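Local coordinates for protein endoglucanase (PDB 1DYS) that hydrolyses internal beta-1,4-glucosidic linkages in cellulose and related beta-glucans, as a family 6 endoglucanase that helps to recycle plant biomass, at residues 134-139 with 175-180; 216-221 with 261-266. All blocks are in the same frame, centred on the assembly; numbering follows the deposited sequence. Where two conformers were deposited one is given.

Contact 1. Residues 134-139 with 175-180; sequences VILEPD and IHLYLD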
loop_
_atom_site.group_PDB
_atom_site.type_symbol
_atom_site.label_atom_id
_atom_site.label_comp_id
_atom_site.label_asym_id
_atom_site.label_seq_id
_atom_site.Cartn_x
_atom_site.Cartn_y
_atom_site.Cartn_z
ATOM N N VAL A 134 9.976 20.183 7.104
ATOM C CA VAL A 134 9.904 18.961 6.294
ATOM C C VAL A 134 10.784 17.916 6.927
ATOM O O VAL A 134 11.984 18.046 7.106
ATOM C CB VAL A 134 10.371 19.220 4.837
ATOM C CG1 VAL A 134 10.375 17.918 4.043
ATOM C CG2 VAL A 134 9.507 20.280 4.187
ATOM N N ILE A 135 10.191 16.756 7.247
ATOM C CA ILE A 135 10.877 15.617 7.747
ATOM C C ILE A 135 11.302 14.800 6.525
ATOM O O ILE A 135 10.483 14.453 5.680
ATOM C CB ILE A 135 10.033 14.792 8.721
ATOM C CG1 ILE A 135 9.956 15.603 10.023
ATOM C CG2 ILE A 135 10.628 13.399 8.892
ATOM C CD1 ILE A 135 9.166 14.897 11.128
ATOM N N LEU A 136 12.609 14.554 6.505
ATOM C CA LEU A 136 13.119 13.840 5.360
ATOM C C LEU A 136 13.351 12.362 5.644
ATOM O O LEU A 136 14.199 11.905 6.384
ATOM C CB LEU A 136 14.463 14.393 4.882
ATOM C CG LEU A 136 14.472 15.880 4.538
ATOM C CD1 LEU A 136 15.912 16.355 4.571
ATOM C CD2 LEU A 136 13.797 16.099 3.193
ATOM N N GLU A 137 12.618 11.564 4.881
ATOM C CA GLU A 137 12.708 10.130 4.760
ATOM C C GLU A 137 12.915 9.321 6.023
ATOM O O GLU A 137 13.983 8.794 6.403
ATOM C CB GLU A 137 13.859 9.806 3.766
ATOM C CG GLU A 137 13.609 10.309 2.344
ATOM C CD GLU A 137 12.461 9.583 1.613
ATOM O OE1 GLU A 137 12.011 8.532 2.101
ATOM O OE2 GLU A 137 12.119 10.049 0.526
ATOM N N PRO A 138 11.849 9.163 6.777
ATOM C CA PRO A 138 11.789 8.379 7.999
ATOM C C PRO A 138 12.468 7.024 7.812
ATOM O O PRO A 138 12.341 6.280 6.854
ATOM C CB PRO A 138 10.300 8.204 8.310
ATOM C CG PRO A 138 9.743 9.482 7.699
ATOM C CD PRO A 138 10.523 9.734 6.416
ATOM N N ASP A 139 13.305 6.676 8.783
ATOM C CA ASP A 139 14.089 5.488 8.964
ATOM C C ASP A 139 15.162 5.264 7.905
ATOM O O ASP A 139 15.761 4.199 7.962
ATOM C CB ASP A 139 13.232 4.204 9.102
ATOM C CG ASP A 139 12.424 4.269 10.378
ATOM O OD1 ASP A 139 12.916 4.960 11.323
ATOM O OD2 ASP A 139 11.351 3.630 10.485
ATOM N N ILE A 175 11.785 27.150 4.341
ATOM C CA ILE A 175 11.773 25.679 4.386
ATOM C C ILE A 175 12.809 25.201 5.394
ATOM O O ILE A 175 14.011 25.467 5.291
ATOM C CB ILE A 175 12.113 25.070 3.013
ATOM C CG1 ILE A 175 11.122 25.494 1.934
ATOM C CG2 ILE A 175 12.160 23.538 3.126
ATOM C CD1 ILE A 175 11.546 25.038 0.527
ATOM N N HIS A 176 12.357 24.452 6.420
ATOM C CA HIS A 176 13.206 23.976 7.502
ATOM C C HIS A 176 13.298 22.455 7.490
ATOM O O HIS A 176 12.282 21.800 7.643
ATOM C CB HIS A 176 12.622 24.479 8.831
ATOM C CG HIS A 176 12.356 25.966 8.714
ATOM N ND1 HIS A 176 13.379 26.896 8.832
ATOM C CD2 HIS A 176 11.227 26.629 8.419
ATOM C CE1 HIS A 176 12.828 28.092 8.642
ATOM N NE2 HIS A 176 11.544 27.976 8.395
ATOM N N LEU A 177 14.489 21.973 7.168
ATOM C CA LEU A 177 14.660 20.536 6.957
ATOM C C LEU A 177 15.120 19.814 8.188
ATOM O O LEU A 177 16.080 20.196 8.844
ATOM C CB LEU A 177 15.642 20.332 5.799
ATOM C CG LEU A 177 15.241 20.968 4.463
ATOM C CD1 LEU A 177 16.350 20.774 3.432
ATOM C CD2 LEU A 177 13.931 20.392 3.947
ATOM N N TYR A 178 14.437 18.693 8.493
ATOM C CA TYR A 178 14.788 17.836 9.607
ATOM C C TYR A 178 15.003 16.444 9.049
ATOM O O TYR A 178 14.070 15.782 8.570
ATOM C CB TYR A 178 13.668 17.869 10.661
ATOM C CG TYR A 178 13.518 19.207 11.389
ATOM C CD1 TYR A 178 14.287 19.440 12.533
ATOM C CD2 TYR A 178 12.661 20.179 10.943
ATOM C CE1 TYR A 178 14.152 20.635 13.232
ATOM C CE2 TYR A 178 12.536 21.390 11.604
ATOM C CZ TYR A 178 13.288 21.600 12.736
ATOM O OH TYR A 178 13.108 22.806 13.364
ATOM N N LEU A 179 16.230 15.956 9.037
ATOM C CA LEU A 179 16.604 14.643 8.510
ATOM C C LEU A 179 16.345 13.571 9.547
ATOM O O LEU A 179 16.800 13.640 10.697
ATOM C CB LEU A 179 18.072 14.721 8.042
ATOM C CG LEU A 179 18.716 13.469 7.492
ATOM C CD1 LEU A 179 17.974 12.986 6.243
ATOM C CD2 LEU A 179 20.191 13.752 7.154
ATOM N N ASP A 180 15.552 12.559 9.144
ATOM C CA ASP A 180 15.111 11.583 10.148
ATOM C C ASP A 180 16.232 10.715 10.644
ATOM O O ASP A 180 17.060 10.299 9.839
ATOM C CB ASP A 180 13.955 10.726 9.546
ATOM C CG ASP A 180 13.458 9.901 10.726
ATOM O OD1 ASP A 180 12.768 10.474 11.538
ATOM O OD2 ASP A 180 13.809 8.724 10.837
HETATM O O HOH W 1 16.535 9.104 7.392
#

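Contact 2. Residues 216-221 with 261-266; sequences FSSNVS and TQFIID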
loop_
_atom_site.group_PDB
_atom_site.type_symbol
_atom_site.label_atom_id
_atom_site.label_comp_id
_atom_site.label_asym_id
_atom_site.label_seq_id
_atom_site.Cartn_x
_atom_site.Cartn_y
_atom_site.Cartn_z
ATOM N N PHE A 216 17.271 17.309 12.910
ATOM C CA PHE A 216 16.821 15.924 12.775
ATOM C C PHE A 216 15.428 15.647 13.322
ATOM O O PHE A 216 14.988 16.443 14.148
ATOM C CB PHE A 216 17.802 14.974 13.551
ATOM C CG PHE A 216 19.242 15.337 13.201
ATOM C CD1 PHE A 216 19.753 14.974 11.976
ATOM C CD2 PHE A 216 20.000 16.130 14.068
ATOM C CE1 PHE A 216 21.031 15.343 11.586
ATOM C CE2 PHE A 216 21.275 16.484 13.679
ATOM C CZ PHE A 216 21.790 16.112 12.458
ATOM N N SER A 217 14.840 14.500 12.955
ATOM C CA SER A 217 13.575 14.135 13.600
ATOM C C SER A 217 13.778 12.757 14.226
ATOM O O SER A 217 14.638 12.005 13.764
ATOM C CB SER A 217 12.400 14.125 12.617
ATOM O OG SER A 217 12.638 13.264 11.487
ATOM N N SER A 218 12.992 12.442 15.259
ATOM C CA SER A 218 13.107 11.115 15.878
ATOM C C SER A 218 11.773 10.710 16.481
ATOM O O SER A 218 10.881 11.535 16.700
ATOM C CB SER A 218 14.220 11.107 16.919
ATOM O OG SER A 218 13.794 11.832 18.067
ATOM N N ASN A 219 11.664 9.394 16.706
ATOM C CA ASN A 219 10.480 8.768 17.271
ATOM C C ASN A 219 9.296 8.800 16.307
ATOM O O ASN A 219 8.157 8.547 16.791
ATOM C CB ASN A 219 10.064 9.405 18.614
ATOM C CG ASN A 219 9.406 8.426 19.587
ATOM O OD1 ASN A 219 9.939 7.320 19.681
ATOM N ND2 ASN A 219 8.344 8.889 20.243
ATOM N N VAL A 220 9.503 9.142 15.034
ATOM C CA VAL A 220 8.367 9.204 14.108
ATOM C C VAL A 220 7.809 7.796 13.953
ATOM O O VAL A 220 8.466 6.806 13.683
ATOM C CB VAL A 220 8.769 9.781 12.739
ATOM C CG1 VAL A 220 7.546 9.681 11.815
ATOM C CG2 VAL A 220 9.284 11.200 12.937
ATOM N N SER A 221 6.511 7.666 14.213
ATOM C CA SER A 221 5.764 6.438 14.239
ATOM C C SER A 221 6.143 5.520 15.386
ATOM O O SER A 221 5.607 4.418 15.364
ATOM C CB SER A 221 5.861 5.622 12.941
ATOM O OG SER A 221 5.694 6.521 11.829
ATOM N N THR A 261 22.460 20.304 14.948
ATOM C CA THR A 261 22.130 19.603 16.184
ATOM C C THR A 261 20.665 19.509 16.580
ATOM O O THR A 261 20.385 18.757 17.527
ATOM C CB THR A 261 22.777 20.453 17.333
ATOM O OG1 THR A 261 22.342 21.811 17.216
ATOM C CG2 THR A 261 24.294 20.420 17.262
ATOM N N GLN A 262 19.753 20.246 16.002
ATOM C CA GLN A 262 18.410 20.452 16.498
ATOM C C GLN A 262 17.374 19.387 16.162
ATOM O O GLN A 262 17.316 18.984 15.022
ATOM C CB GLN A 262 17.865 21.824 16.086
ATOM C CG GLN A 262 18.783 22.961 16.555
ATOM C CD GLN A 262 18.970 22.963 18.072
ATOM O OE1 GLN A 262 20.046 22.649 18.552
ATOM N NE2 GLN A 262 17.934 23.280 18.833
ATOM N N PHE A 263 16.572 18.986 17.153
ATOM C CA PHE A 263 15.604 17.916 16.913
ATOM C C PHE A 263 14.152 18.367 16.955
ATOM O O PHE A 263 13.780 19.304 17.637
ATOM C CB PHE A 263 15.686 16.857 18.041
ATOM C CG PHE A 263 16.717 15.803 17.795
ATOM C CD1 PHE A 263 18.065 16.134 17.818
ATOM C CD2 PHE A 263 16.401 14.506 17.419
ATOM C CE1 PHE A 263 19.037 15.214 17.551
ATOM C CE2 PHE A 263 17.367 13.567 17.181
ATOM C CZ PHE A 263 18.723 13.894 17.225
ATOM N N ILE A 264 13.283 17.608 16.289
ATOM C CA ILE A 264 11.839 17.685 16.466
ATOM C C ILE A 264 11.465 16.234 16.824
ATOM O O ILE A 264 12.094 15.361 16.266
ATOM C CB ILE A 264 10.889 18.232 15.421
ATOM C CG1 ILE A 264 11.136 17.550 14.063
ATOM C CG2 ILE A 264 11.121 19.744 15.317
ATOM C CD1 ILE A 264 10.374 18.140 12.901
ATOM N N ILE A 265 10.657 16.019 17.866
ATOM C CA ILE A 265 10.457 14.644 18.356
ATOM C C ILE A 265 8.973 14.319 18.378
ATOM O O ILE A 265 8.149 15.041 18.907
ATOM C CB ILE A 265 10.953 14.478 19.811
ATOM C CG1 ILE A 265 12.478 14.625 19.821
ATOM C CG2 ILE A 265 10.607 13.093 20.372
ATOM C CD1 ILE A 265 13.196 14.315 21.094
ATOM N N ASP A 266 8.603 13.212 17.723
ATOM C CA ASP A 266 7.194 12.834 17.612
ATOM C C ASP A 266 6.740 12.326 18.989
ATOM O O ASP A 266 7.468 11.523 19.586
ATOM C CB ASP A 266 7.080 11.637 16.646
ATOM C CG ASP A 266 5.675 11.393 16.115
ATOM O OD1 ASP A 266 4.675 12.047 16.477
ATOM O OD2 ASP A 266 5.537 10.457 15.261
#

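Contact 1. Residues 134-139 with 175-180
Asp-180 reaches across the C-terminal end of the parallel strand pair and takes the backbone N of Asp-139, probably a proton donor of the active site, on its OD2, at 2.9 Å. The bond is nearly straight, 173° at the hydrogen, and comes from above the carboxylate plane. With CG anti to the backbone N (chi1 -172°), the carboxylate lies against Pro-138, whose CA is 3.5 Å from Asp-180 OD2. That oxygen also accepts from Ala-182 N, and OD1 is held by Ser-217 OG. Were this residue an alanine, the N-H of Asp-139 would probably lose its acceptor and the loop would be freer to shift. The two carboxylates also lie side by side, Asp-139 OD1 being 3.9 Å from Asp-180 OD2.

Further back, the strands run in regular parallel register. Leu-136 N gives a 2.8 Å bond to Tyr-178 O, and Leu-136 O receives Asp-180 N. The side chain of Leu-136 fits between two leucines: its CD1 lies 4.2 Å from Leu-177 CB, and its CB 4.0 Å from Leu-179 CD1. Val-134 continues this face, with CB 3.9 Å from CD2 of Leu-177. Ile-135 and Tyr-178 point to the other face, where both touch Ile-264 of strand 262-266. A water bridges Glu-137 O and Asp-180 O where the strands part.

The pair belongs to the curled parallel sheet of the family 6 alpha/beta barrel. Strand 79-85 flanks 132-136, strand 215-218 flanks 175-180, and helix 108-126 covers Val-134 and Ile-175 through Leu-124.

Contact 2. Residues 216-221 with 261-266
Phe-216 sets its CB over one face of the Phe-263 ring, 4.0 Å from the ring centroid and close to the ring normal. This is a CH-pi contact. The two rings themselves meet obliquely, with planes at 52°, and the closest approach is Phe-216 CD2 to Phe-263 CE1 at 3.7 Å. At its far end the Phe-216 ring meets CA of Thr-261 with its edge.

Ile-265 follows on the same face. Its CA makes a C-H...O contact with Ser-218 O at 3.5 Å, and its CG2 lies 4.1 Å from Asn-219 CB. The placement of Ser-218 OG beside it is doubtful, because a second conformer exists. On the opposite face Ser-217 CB touches Ile-264 CG1 at 3.9 Å.

Four backbone bonds join the strands in parallel register, from Phe-216 N to Gln-262 O through to Asp-266 N on Ser-218 O. Beyond them side chains take over. Asn-219 ND2 donates to Asp-266 O at 2.9 Å, almost straight and in the plane of its own amide. Asp-266 reaches back, its CG anti to the backbone N (chi1 -163°): its OD2 accepts Ser-221 N at 3.1 Å on the anti side of the carboxylate. The same oxygen takes Lys-310 N, and OD1 takes Val-309 N and Ser-268 OG. The carboxylate thus ties the turn after strand 215-218 to the loop holding Lys-310, a likely substrate-binding residue.

Strands 175-180 and 303-307 flank this pair in the parallel sheet. Helix 243-255 packs on the phenylalanines through Met-254, Ala-247 and Ile-250. On the inner side Ile-264 meets Ile-135, and Val-220 lies against Trp-52, which probably binds substrate.

Overall arrangement
Both contacts are buried and belong to one parallel sheet, with centres about 9 Å apart. Strands 175-180 and 215-218 are neighbours, so the pairs adjoin, and Ser-217 N meets Leu-179 O. Each contact ends in an aspartate at the C-terminal end of its second strand that accepts a backbone N-H from the loop after the first. Contact 1 holds Asp-139, a probable proton donor, in that loop; contact 2 instead lies beside Asn-222 and Trp-52, likely substrate-binding residues. Their helix-facing chemistry differs too. Contact 1 packs valine, isoleucine and leucines, whereas contact 2 uses two phenylalanines.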